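Local coordinates for putative hemoglobin-like oxygen-binding protein (Pseudoalteromonas haloplanktis, PDB 4UUR) that binds heme b and, as a cold-adapted group II truncated hemoglobin of an Antarctic marine bacterium, probably binds and carries oxygen, at residues A[67-71]-A[82-87]; A[100-106]-A[138-144]; A[113-118]-A[130-134]. All blocks are in the same frame, centred on the assembly; numbering follows the deposited sequence.

Contact 1 (A[67-71]-A[82-87]). With HEM (protoporphyrin IX containing Fe), chain C.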
loop_
_atom_site.group_PDB
_atom_site.type_symbol
_atom_site.label_atom_id
_atom_site.label_comp_id
_atom_site.label_asym_id
_atom_site.label_seq_id
_atom_site.Cartn_x
_atom_site.Cartn_y
_atom_site.Cartn_z
ATOM N N GLN A 67 -6.839 4.713 7.051
ATOM C CA GLN A 67 -8.209 4.562 6.568
ATOM C C GLN A 67 -8.271 4.744 5.050
ATOM O O GLN A 67 -8.834 3.929 4.330
ATOM C CB GLN A 67 -9.111 5.572 7.282
ATOM C CG GLN A 67 -10.552 5.705 6.773
ATOM C CD GLN A 67 -11.333 4.405 6.831
ATOM O OE1 GLN A 67 -11.308 3.671 7.837
ATOM N NE2 GLN A 67 -12.029 4.101 5.742
ATOM N N VAL A 68 -7.650 5.798 4.547
ATOM C CA VAL A 68 -7.644 6.046 3.099
ATOM C C VAL A 68 -6.988 4.917 2.337
ATOM O O VAL A 68 -7.536 4.444 1.358
ATOM C CB VAL A 68 -6.957 7.377 2.754
ATOM C CG1 VAL A 68 -6.724 7.514 1.257
ATOM C CG2 VAL A 68 -7.830 8.527 3.225
ATOM N N PHE A 69 -5.799 4.481 2.766
ATOM C CA PHE A 69 -5.108 3.381 2.079
ATOM C C PHE A 69 -5.986 2.137 2.081
ATOM O O PHE A 69 -6.032 1.439 1.091
ATOM C CB PHE A 69 -3.778 3.059 2.754
ATOM C CG PHE A 69 -2.916 2.091 1.990
ATOM C CD1 PHE A 69 -2.574 2.320 0.678
ATOM C CD2 PHE A 69 -2.390 0.998 2.600
ATOM C CE1 PHE A 69 -1.782 1.437 -0.039
ATOM C CE2 PHE A 69 -1.544 0.146 1.947
ATOM C CZ PHE A 69 -1.242 0.354 0.614
ATOM N N PHE A 70 -6.664 1.854 3.187
ATOM C CA PHE A 70 -7.612 0.728 3.244
ATOM C C PHE A 70 -8.700 0.856 2.170
ATOM O O PHE A 70 -8.918 -0.078 1.369
ATOM C CB PHE A 70 -8.272 0.644 4.617
ATOM C CG PHE A 70 -9.597 -0.060 4.614
ATOM C CD1 PHE A 70 -9.679 -1.427 4.356
ATOM C CD2 PHE A 70 -10.772 0.636 4.902
ATOM C CE1 PHE A 70 -10.906 -2.081 4.361
ATOM C CE2 PHE A 70 -12.005 -0.007 4.904
ATOM C CZ PHE A 70 -12.073 -1.365 4.621
ATOM N N GLU A 71 -9.365 2.020 2.162
ATOM C CA GLU A 71 -10.363 2.351 1.159
ATOM C C GLU A 71 -9.820 2.072 -0.200
ATOM O O GLU A 71 -10.520 1.515 -1.033
ATOM C CB GLU A 71 -10.780 3.826 1.253
ATOM C CG GLU A 71 -11.791 4.110 2.347
ATOM C CD GLU A 71 -11.738 5.540 2.883
ATOM O OE1 GLU A 71 -11.314 6.519 2.206
ATOM O OE2 GLU A 71 -12.116 5.687 4.043
ATOM N N LEU A 82 -14.136 1.824 -2.389
ATOM C CA LEU A 82 -14.466 2.755 -1.338
ATOM C C LEU A 82 -13.714 4.054 -1.596
ATOM O O LEU A 82 -14.178 5.123 -1.218
ATOM C CB LEU A 82 -14.096 2.171 0.016
ATOM C CG LEU A 82 -14.970 1.018 0.459
ATOM C CD1 LEU A 82 -14.280 0.287 1.583
ATOM C CD2 LEU A 82 -16.333 1.508 0.921
ATOM N N PHE A 83 -12.552 3.933 -2.232
ATOM C CA PHE A 83 -11.705 5.074 -2.590
ATOM C C PHE A 83 -12.378 5.851 -3.687
ATOM O O PHE A 83 -12.767 6.996 -3.466
ATOM C CB PHE A 83 -10.310 4.628 -3.067
ATOM C CG PHE A 83 -9.334 5.767 -3.272
ATOM C CD1 PHE A 83 -9.270 6.442 -4.477
ATOM C CD2 PHE A 83 -8.474 6.160 -2.242
ATOM C CE1 PHE A 83 -8.376 7.486 -4.657
ATOM C CE2 PHE A 83 -7.574 7.205 -2.417
ATOM C CZ PHE A 83 -7.512 7.853 -3.629
ATOM N N VAL A 84 -12.553 5.227 -4.849
ATOM C CA VAL A 84 -13.218 5.901 -5.959
ATOM C C VAL A 84 -14.626 6.433 -5.595
ATOM O O VAL A 84 -15.065 7.411 -6.167
ATOM C CB VAL A 84 -13.327 5.033 -7.227
ATOM C CG1 VAL A 84 -13.833 5.887 -8.397
ATOM C CG2 VAL A 84 -11.995 4.419 -7.591
ATOM N N ALA A 85 -15.323 5.813 -4.653
ATOM C CA ALA A 85 -16.575 6.377 -4.154
ATOM C C ALA A 85 -16.342 7.711 -3.464
ATOM O O ALA A 85 -17.098 8.650 -3.647
ATOM C CB ALA A 85 -17.265 5.425 -3.177
ATOM N N LYS A 86 -15.316 7.786 -2.641
ATOM C CA LYS A 86 -15.177 8.908 -1.728
ATOM C C LYS A 86 -14.173 9.961 -2.193
ATOM O O LYS A 86 -14.300 11.116 -1.818
ATOM C CB LYS A 86 -14.775 8.382 -0.356
ATOM C CG LYS A 86 -14.944 9.367 0.792
ATOM C CD LYS A 86 -14.802 8.672 2.139
ATOM C CE LYS A 86 -15.701 7.443 2.225
ATOM N NZ LYS A 86 -16.161 7.208 3.616
ATOM N N HIS A 87 -13.178 9.570 -2.990
ATOM C CA HIS A 87 -12.086 10.474 -3.374
ATOM C C HIS A 87 -11.900 10.591 -4.883
ATOM O O HIS A 87 -11.048 11.364 -5.302
ATOM C CB HIS A 87 -10.740 10.020 -2.726
ATOM C CG HIS A 87 -10.822 9.779 -1.242
ATOM N ND1 HIS A 87 -10.727 10.794 -0.312
ATOM C CD2 HIS A 87 -11.009 8.641 -0.531
ATOM C CE1 HIS A 87 -10.861 10.297 0.905
ATOM N NE2 HIS A 87 -11.036 8.992 0.800
HETATM C CHA HEM C . -0.502 8.814 -0.152
HETATM C CHB HEM C . 4.317 8.123 -0.196
HETATM C CHC HEM C . 3.614 4.431 -3.272
HETATM C CHD HEM C . -1.070 4.609 -2.362
HETATM C C1A HEM C . 0.853 8.963 0.076
HETATM C C2A HEM C . 1.424 9.954 0.876
HETATM C C3A HEM C . 2.770 9.740 0.878
HETATM C C4A HEM C . 3.059 8.623 0.060
HETATM C CMA HEM C . 3.813 10.570 1.617
HETATM C CAA HEM C . 0.720 11.074 1.615
HETATM C CBA HEM C . -0.351 10.571 2.582
HETATM C CGA HEM C . -0.557 11.421 3.819
HETATM O O1A HEM C . 0.276 11.572 4.737
HETATM O O2A HEM C . -1.670 11.959 3.939
HETATM C C1B HEM C . 4.538 7.062 -1.089
HETATM C C2B HEM C . 5.820 6.670 -1.581
HETATM C C3B HEM C . 5.622 5.636 -2.459
HETATM C C4B HEM C . 4.173 5.459 -2.519
HETATM C CMB HEM C . 7.124 7.291 -1.111
HETATM C CAB HEM C . 6.464 4.766 -3.340
HETATM C CBB HEM C . 7.715 5.014 -3.550
HETATM C C1C HEM C . 2.275 4.065 -3.239
HETATM C C2C HEM C . 1.699 2.922 -3.817
HETATM C C3C HEM C . 0.351 3.005 -3.567
HETATM C C4C HEM C . 0.137 4.174 -2.799
HETATM C CMC HEM C . 2.463 1.868 -4.607
HETATM C CAC HEM C . -0.749 2.074 -3.900
HETATM C CBC HEM C . -0.529 0.860 -4.393
HETATM C C1D HEM C . -1.233 5.804 -1.734
HETATM C C2D HEM C . -2.573 6.315 -1.458
HETATM C C3D HEM C . -2.409 7.469 -0.849
HETATM C C4D HEM C . -0.972 7.675 -0.765
HETATM C CMD HEM C . -3.911 5.713 -1.788
HETATM C CAD HEM C . -3.508 8.420 -0.407
HETATM C CBD HEM C . -3.636 9.439 -1.543
HETATM C CGD HEM C . -4.766 10.458 -1.358
HETATM O O1D HEM C . -5.410 10.551 -0.302
HETATM O O2D HEM C . -5.088 11.251 -2.266
HETATM N NA HEM C . 1.876 8.124 -0.383
HETATM N NB HEM C . 3.628 6.310 -1.675
HETATM N NC HEM C . 1.325 4.773 -2.613
HETATM N ND HEM C . -0.308 6.609 -1.263
HETATM FE FE HEM C . 1.558 6.474 -1.469
HETATM O O HOH W 1 1.608 5.313 0.390
#
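E71 and H87 meet through a hydrogen bond from NE2 of H87 to OE1 of E71, 2.9 Å long and bent to 149°. The carboxylate oxygen lies at the imidazole edge in the ring plane, and the two flat groups are only 17° apart. E71 reaches it because its chain runs extended beyond CG (chi2 153°). The inner side is tightly packed: the buried V68 sends CG1 to the edge of the F83 ring, 3.8 Å from CE2, while its CG2 rests 4.0 Å from NE2 of H87. CG1 of V68 also lies 3.7 Å from the heme propionate O1D, and R95, a heme-binding residue, touches both F83 and H87. Toward solvent the grip slackens. K86 stays exposed, its NZ 4.3 Å from OE2 of E71, beyond a salt bridge, and the partly exposed L82 offers CD1 obliquely to CE2 of F70 at 4.0 Å. The backbone adds a weak bond from F83 N to E71 O. Joined by a His-carboxylate hydrogen bond, the short helix 83-87 is thus fastened to helix 63-76, part of the heme-pocket wall of a truncated globin.

Contact 2 (A[100-106]-A[138-144]). With HEM (protoporphyrin IX containing Fe), chain C.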
loop_
_atom_site.group_PDB
_atom_site.type_symbol
_atom_site.label_atom_id
_atom_site.label_comp_id
_atom_site.label_asym_id
_atom_site.label_seq_id
_atom_site.Cartn_x
_atom_site.Cartn_y
_atom_site.Cartn_z
ATOM N N THR A 100 8.630 14.308 -3.542
ATOM C CA THR A 100 9.828 13.855 -4.213
ATOM C C THR A 100 9.961 12.366 -3.881
ATOM O O THR A 100 10.141 11.998 -2.739
ATOM C CB THR A 100 11.050 14.629 -3.679
ATOM O OG1 THR A 100 10.921 16.026 -4.001
ATOM C CG2 THR A 100 12.394 14.059 -4.226
ATOM N N ILE A 101 9.851 11.507 -4.879
ATOM C CA ILE A 101 9.986 10.053 -4.690
ATOM C C ILE A 101 11.084 9.485 -5.589
ATOM O O ILE A 101 10.895 9.401 -6.801
ATOM C CB ILE A 101 8.663 9.384 -5.051
ATOM C CG1 ILE A 101 7.550 9.956 -4.191
ATOM C CG2 ILE A 101 8.770 7.872 -4.907
ATOM C CD1 ILE A 101 6.194 9.493 -4.607
ATOM N N ASP A 102 12.210 9.092 -4.996
ATOM C CA ASP A 102 13.300 8.396 -5.715
ATOM C C ASP A 102 13.263 6.855 -5.519
ATOM O O ASP A 102 12.397 6.325 -4.820
ATOM C CB ASP A 102 14.681 8.943 -5.274
ATOM C CG ASP A 102 14.900 8.809 -3.791
ATOM O OD1 ASP A 102 14.133 8.044 -3.164
ATOM O OD2 ASP A 102 15.789 9.488 -3.228
ATOM N N GLN A 103 14.208 6.154 -6.154
ATOM C CA GLN A 103 14.376 4.713 -6.047
ATOM C C GLN A 103 14.441 4.277 -4.578
ATOM O O GLN A 103 13.800 3.314 -4.140
ATOM C CB GLN A 103 15.698 4.313 -6.761
ATOM C CG GLN A 103 15.948 2.812 -6.918
ATOM C CD GLN A 103 14.835 2.118 -7.691
ATOM O OE1 GLN A 103 14.532 2.491 -8.830
ATOM N NE2 GLN A 103 14.208 1.107 -7.071
ATOM N N ASP A 104 15.241 4.994 -3.827
ATOM C CA ASP A 104 15.442 4.701 -2.437
ATOM C C ASP A 104 14.106 4.619 -1.657
ATOM O O ASP A 104 13.902 3.705 -0.842
ATOM C CB ASP A 104 16.380 5.757 -1.870
ATOM C CG ASP A 104 16.536 5.673 -0.375
ATOM O OD1 ASP A 104 16.498 4.539 0.183
ATOM O OD2 ASP A 104 16.726 6.776 0.225
ATOM N N LEU A 105 13.219 5.573 -1.895
ATOM C CA LEU A 105 11.944 5.601 -1.212
ATOM C C LEU A 105 10.988 4.553 -1.755
ATOM O O LEU A 105 10.216 3.987 -0.996
ATOM C CB LEU A 105 11.299 6.998 -1.268
ATOM C CG LEU A 105 11.970 8.087 -0.445
ATOM C CD1 LEU A 105 11.443 9.473 -0.886
ATOM C CD2 LEU A 105 11.751 7.863 1.040
ATOM N N ARG A 106 11.030 4.303 -3.052
ATOM C CA ARG A 106 10.309 3.187 -3.620
ATOM C C ARG A 106 10.687 1.839 -2.965
ATOM O O ARG A 106 9.816 1.026 -2.664
ATOM C CB ARG A 106 10.554 3.069 -5.106
ATOM C CG ARG A 106 9.472 2.229 -5.788
ATOM C CD ARG A 106 10.016 1.209 -6.796
ATOM N NE ARG A 106 10.584 0.028 -6.147
ATOM C CZ ARG A 106 10.292 -1.248 -6.416
ATOM N NH1 ARG A 106 9.433 -1.633 -7.359
ATOM N NH2 ARG A 106 10.893 -2.168 -5.701
ATOM N N ALA A 138 4.581 0.911 -7.415
ATOM C CA ALA A 138 5.628 1.645 -6.693
ATOM C C ALA A 138 6.631 2.248 -7.628
ATOM O O ALA A 138 6.976 3.408 -7.466
ATOM C CB ALA A 138 6.367 0.774 -5.696
ATOM N N SER A 139 7.100 1.473 -8.604
ATOM C CA SER A 139 8.081 2.006 -9.546
ATOM C C SER A 139 7.487 3.144 -10.379
ATOM O O SER A 139 8.154 4.094 -10.647
ATOM C CB SER A 139 8.671 0.895 -10.422
ATOM O OG SER A 139 9.791 0.335 -9.745
ATOM N N HIS A 140 6.209 3.033 -10.711
ATOM C CA HIS A 140 5.439 4.011 -11.481
ATOM C C HIS A 140 5.372 5.367 -10.774
ATOM O O HIS A 140 5.256 6.368 -11.439
ATOM C CB HIS A 140 4.016 3.447 -11.683
ATOM C CG HIS A 140 3.107 4.270 -12.551
ATOM N ND1 HIS A 140 3.548 5.005 -13.632
ATOM C CD2 HIS A 140 1.753 4.401 -12.539
ATOM C CE1 HIS A 140 2.517 5.592 -14.215
ATOM N NE2 HIS A 140 1.414 5.240 -13.573
ATOM N N MET A 141 5.416 5.386 -9.435
ATOM C CA MET A 141 5.328 6.638 -8.664
ATOM C C MET A 141 6.627 7.402 -8.674
ATOM O O MET A 141 6.648 8.581 -8.342
ATOM C CB MET A 141 5.023 6.379 -7.188
ATOM C CG MET A 141 3.790 5.584 -6.871
ATOM S SD MET A 141 2.335 6.372 -7.512
ATOM C CE MET A 141 2.023 5.397 -8.991
ATOM N N ILE A 142 7.723 6.722 -9.005
ATOM C CA ILE A 142 9.053 7.315 -8.898
ATOM C C ILE A 142 8.990 8.542 -9.779
ATOM O O ILE A 142 8.497 8.450 -10.895
ATOM C CB ILE A 142 10.145 6.352 -9.377
ATOM C CG1 ILE A 142 10.291 5.200 -8.371
ATOM C CG2 ILE A 142 11.484 7.077 -9.588
ATOM C CD1 ILE A 142 11.648 4.506 -8.344
ATOM N N ASN A 143 9.423 9.686 -9.250
ATOM C CA ASN A 143 9.485 10.946 -10.022
ATOM C C ASN A 143 10.760 11.738 -9.822
ATOM O O ASN A 143 10.811 12.863 -10.184
ATOM C CB ASN A 143 8.239 11.823 -9.784
ATOM C CG ASN A 143 8.007 12.166 -8.305
ATOM O OD1 ASN A 143 8.948 12.509 -7.597
ATOM N ND2 ASN A 143 6.735 12.071 -7.837
ATOM N N GLN A 144 11.807 11.123 -9.304
ATOM C CA GLN A 144 13.113 11.750 -9.188
ATOM C C GLN A 144 14.221 10.718 -9.462
ATOM O O GLN A 144 14.304 9.666 -8.792
ATOM C CB GLN A 144 13.288 12.286 -7.788
ATOM C CG GLN A 144 14.562 13.046 -7.541
ATOM C CD GLN A 144 14.431 14.531 -7.844
ATOM O OE1 GLN A 144 13.581 15.238 -7.286
ATOM N NE2 GLN A 144 15.290 15.018 -8.717
HETATM C CHA HEM C . -0.502 8.814 -0.152
HETATM C CHB HEM C . 4.317 8.123 -0.196
HETATM C CHC HEM C . 3.614 4.431 -3.272
HETATM C CHD HEM C . -1.070 4.609 -2.362
HETATM C C1A HEM C . 0.853 8.963 0.076
HETATM C C2A HEM C . 1.424 9.954 0.876
HETATM C C3A HEM C . 2.770 9.740 0.878
HETATM C C4A HEM C . 3.059 8.623 0.060
HETATM C CMA HEM C . 3.813 10.570 1.617
HETATM C CAA HEM C . 0.720 11.074 1.615
HETATM C CBA HEM C . -0.351 10.571 2.582
HETATM C CGA HEM C . -0.557 11.421 3.819
HETATM O O1A HEM C . 0.276 11.572 4.737
HETATM O O2A HEM C . -1.670 11.959 3.939
HETATM C C1B HEM C . 4.538 7.062 -1.089
HETATM C C2B HEM C . 5.820 6.670 -1.581
HETATM C C3B HEM C . 5.622 5.636 -2.459
HETATM C C4B HEM C . 4.173 5.459 -2.519
HETATM C CMB HEM C . 7.124 7.291 -1.111
HETATM C CAB HEM C . 6.464 4.766 -3.340
HETATM C CBB HEM C . 7.715 5.014 -3.550
HETATM C C1C HEM C . 2.275 4.065 -3.239
HETATM C C2C HEM C . 1.699 2.922 -3.817
HETATM C C3C HEM C . 0.351 3.005 -3.567
HETATM C C4C HEM C . 0.137 4.174 -2.799
HETATM C CMC HEM C . 2.463 1.868 -4.607
HETATM C CAC HEM C . -0.749 2.074 -3.900
HETATM C CBC HEM C . -0.529 0.860 -4.393
HETATM C C1D HEM C . -1.233 5.804 -1.734
HETATM C C2D HEM C . -2.573 6.315 -1.458
HETATM C C3D HEM C . -2.409 7.469 -0.849
HETATM C C4D HEM C . -0.972 7.675 -0.765
HETATM C CMD HEM C . -3.911 5.713 -1.788
HETATM C CAD HEM C . -3.508 8.420 -0.407
HETATM C CBD HEM C . -3.636 9.439 -1.543
HETATM C CGD HEM C . -4.766 10.458 -1.358
HETATM O O1D HEM C . -5.410 10.551 -0.302
HETATM O O2D HEM C . -5.088 11.251 -2.266
HETATM N NA HEM C . 1.876 8.124 -0.383
HETATM N NB HEM C . 3.628 6.310 -1.675
HETATM N NC HEM C . 1.325 4.773 -2.613
HETATM N ND HEM C . -0.308 6.609 -1.263
HETATM FE FE HEM C . 1.558 6.474 -1.469
HETATM O O HOH W 2 16.158 7.566 -8.050
HETATM O O HOH W 1 1.608 5.313 0.390
#
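I101 O takes two backbone donors from the segment 138-144, N143 N at 2.9 Å, in the carbonyl plane, and Q144 N in a weaker, more bent bond, while the CA of I142 also approaches it. I101 is gripped from its other end too: its N gives a nearly straight bond (170°) to OD1 of N143, 3.0 Å away, which it meets from above the carbonyl plane. N143 can receive it because CG sits between its backbone N and carbonyl carbon (chi1 57°), folding the amide back over the chain. A water bridges Q103 N and Q144 O, and OD1 of D102, the N-cap of helix 103-120, accepts from L105 N.

Apolar packing fills the side toward the heme. I101 directs CG2 at the heme vinyl carbon CBB and CD1 toward M141, whose CG lies 3.8 Å from the heme CHC and whose side chain also touches H96, the axial iron ligand. CD1 of I142 wedges between Q103 and R106, 3.7 Å from CB of R106. R106 bends at chi2 and chi3 across the last turn of helix 124-141: CG lies 3.4 Å from CB of A138, and NH1 makes a weak bond to OG of S139, 3.1 Å away and bent to 129°. With an alanine at R106, S139 OG would probably lose this donor and CB of A138 the arginine CG that now packs on it. Beyond the segments, R93 NH1 bonds to the carbonyls of H140 and I142, tying this chain end to helix 92-95. Together, the start of helix 103-120 and the end of helix 124-141 close the globin heme pocket around the ring-B vinyl.

Contact 3 (A[113-118]-A[130-134])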
loop_
_atom_site.group_PDB
_atom_site.type_symbol
_atom_site.label_atom_id
_atom_site.label_comp_id
_atom_site.label_asym_id
_atom_site.label_seq_id
_atom_site.Cartn_x
_atom_site.Cartn_y
_atom_site.Cartn_z
ATOM N N MET A 113 5.921 -3.313 2.233
ATOM C CA MET A 113 4.759 -4.073 1.690
ATOM C C MET A 113 5.073 -5.595 1.466
ATOM O O MET A 113 4.213 -6.472 1.694
ATOM C CB MET A 113 4.223 -3.416 0.424
ATOM C CG MET A 113 3.056 -4.143 -0.199
ATOM S SD MET A 113 1.693 -4.239 0.967
ATOM C CE MET A 113 1.059 -2.540 0.846
ATOM N N ASN A 114 6.304 -5.902 1.051
ATOM C CA ASN A 114 6.818 -7.311 1.095
ATOM C C ASN A 114 6.669 -7.975 2.472
ATOM O O ASN A 114 6.090 -9.051 2.618
ATOM C CB ASN A 114 8.284 -7.369 0.638
ATOM C CG ASN A 114 8.445 -7.071 -0.857
ATOM O OD1 ASN A 114 7.543 -7.291 -1.660
ATOM N ND2 ASN A 114 9.578 -6.508 -1.220
ATOM N N LYS A 115 7.192 -7.332 3.489
ATOM C CA LYS A 115 7.043 -7.851 4.840
ATOM C C LYS A 115 5.588 -8.054 5.256
ATOM O O LYS A 115 5.259 -9.052 5.948
ATOM C CB LYS A 115 7.722 -6.919 5.821
ATOM C CG LYS A 115 9.242 -6.964 5.718
ATOM C CD LYS A 115 9.883 -6.114 6.798
ATOM C CE LYS A 115 10.555 -6.957 7.875
ATOM N NZ LYS A 115 11.917 -7.342 7.386
ATOM N N THR A 116 4.726 -7.106 4.850
ATOM C CA THR A 116 3.314 -7.165 5.139
ATOM C C THR A 116 2.657 -8.370 4.444
ATOM O O THR A 116 1.868 -9.101 5.047
ATOM C CB THR A 116 2.624 -5.857 4.646
ATOM O OG1 THR A 116 3.099 -4.757 5.440
ATOM C CG2 THR A 116 1.078 -5.936 4.718
ATOM N N LEU A 117 2.921 -8.514 3.156
ATOM C CA LEU A 117 2.306 -9.568 2.355
ATOM C C LEU A 117 2.772 -10.978 2.752
ATOM O O LEU A 117 1.943 -11.900 2.782
ATOM C CB LEU A 117 2.543 -9.333 0.864
ATOM C CG LEU A 117 1.818 -8.087 0.343
ATOM C CD1 LEU A 117 2.204 -7.800 -1.083
ATOM C CD2 LEU A 117 0.331 -8.227 0.444
ATOM N N ASP A 118 4.044 -11.127 3.117
ATOM C CA ASP A 118 4.493 -12.368 3.766
ATOM C C ASP A 118 3.654 -12.717 5.001
ATOM O O ASP A 118 3.288 -13.881 5.211
ATOM C CB ASP A 118 5.992 -12.309 4.175
ATOM C CG ASP A 118 6.916 -12.432 2.987
ATOM O OD1 ASP A 118 6.397 -12.660 1.878
ATOM O OD2 ASP A 118 8.147 -12.240 3.131
ATOM N N LEU A 130 0.674 -10.407 -5.777
ATOM C CA LEU A 130 0.493 -9.064 -5.174
ATOM C C LEU A 130 1.805 -8.311 -5.069
ATOM O O LEU A 130 1.848 -7.118 -5.354
ATOM C CB LEU A 130 -0.200 -9.134 -3.836
ATOM C CG LEU A 130 -1.624 -9.656 -3.953
ATOM C CD1 LEU A 130 -2.212 -9.964 -2.576
ATOM C CD2 LEU A 130 -2.508 -8.671 -4.705
ATOM N N LYS A 131 2.875 -9.002 -4.732
ATOM C CA LYS A 131 4.175 -8.358 -4.642
ATOM C C LYS A 131 4.609 -7.719 -5.958
ATOM O O LYS A 131 5.179 -6.634 -5.960
ATOM C CB LYS A 131 5.275 -9.345 -4.214
ATOM C CG LYS A 131 5.373 -9.608 -2.731
ATOM C CD LYS A 131 6.433 -10.663 -2.410
ATOM C CE LYS A 131 6.520 -10.876 -0.912
ATOM N NZ LYS A 131 7.291 -12.069 -0.513
ATOM N N GLN A 132 4.407 -8.437 -7.060
ATOM C CA GLN A 132 4.835 -7.965 -8.384
ATOM C C GLN A 132 3.988 -6.782 -8.759
ATOM O O GLN A 132 4.532 -5.776 -9.146
ATOM C CB GLN A 132 4.735 -9.067 -9.458
ATOM C CG GLN A 132 5.802 -10.154 -9.299
ATOM C CD GLN A 132 7.216 -9.572 -9.331
ATOM O OE1 GLN A 132 7.505 -8.711 -10.148
ATOM N NE2 GLN A 132 8.084 -10.015 -8.419
ATOM N N SER A 133 2.672 -6.882 -8.577
ATOM C CA SER A 133 1.776 -5.803 -8.978
ATOM C C SER A 133 1.918 -4.477 -8.152
ATOM O O SER A 133 1.892 -3.355 -8.710
ATOM C CB SER A 133 0.352 -6.300 -9.057
ATOM O OG SER A 133 -0.144 -6.677 -7.800
ATOM N N PHE A 134 2.124 -4.606 -6.842
ATOM C CA PHE A 134 2.604 -3.475 -6.016
ATOM C C PHE A 134 3.969 -2.971 -6.490
ATOM O O PHE A 134 4.179 -1.775 -6.578
ATOM C CB PHE A 134 2.748 -3.841 -4.505
ATOM C CG PHE A 134 1.442 -3.863 -3.739
ATOM C CD1 PHE A 134 0.728 -2.691 -3.522
ATOM C CD2 PHE A 134 0.959 -5.032 -3.198
ATOM C CE1 PHE A 134 -0.466 -2.705 -2.821
ATOM C CE2 PHE A 134 -0.242 -5.052 -2.513
ATOM C CZ PHE A 134 -0.954 -3.897 -2.300
#
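M113 lies over one face of the F134 ring, its CG 4.0 Å and its SD 4.2 Å from the ring centroid, both within 20° of the ring normal: a CH-pi contact and a Met-aromatic contact side by side. Bends at chi2 and chi3 curl the methionine along that face, bringing CE over the far rim near CZ. L117 adds CD1, which comes obliquely to CD2 of F134 at 3.7 Å and also touches CB of L130. Nearer the surface, K131 runs its chain, extended beyond CG, from one helix to the other. Its CG passes 3.4 Å from OD1 of N114, and its NZ ends on OD1 of D118 in a 2.6 Å salt bridge, met on the syn side of the carboxylate. The next shell fixes the hydrophobic end: F41 and F69 pack against M113, W76 and L73 against F134, which itself touches the heme. The buried methionine-phenylalanine pair and the outer salt bridge thus join helices 103-120 and 124-141, whose local axes run nearly antiparallel at 157° and 10.3 Å apart, a helical pair of the truncated globin fold that lines the heme cavity.

In the fold
Along the chain contact 1 closes first, on helices 63-76 and 83-87; contacts 2 and 3 follow, both on helices 103-120 and 124-141. Contact 3 falls within the span bracketed by contact 2, which holds the start of helix 103-120 to the end of helix 124-141; contact 3 joins the pair farther along, with centres 16 Å apart. Contacts 1 and 2, 22 Å apart between centres, do not touch, but both reach the heme. Contacts 1 and 3, 20 Å apart between centres, meet where F69 CZ packs 3.7 Å from M113 CE. All three lie in one globin domain and each brings at least one residue to the heme, contact 3 through F134.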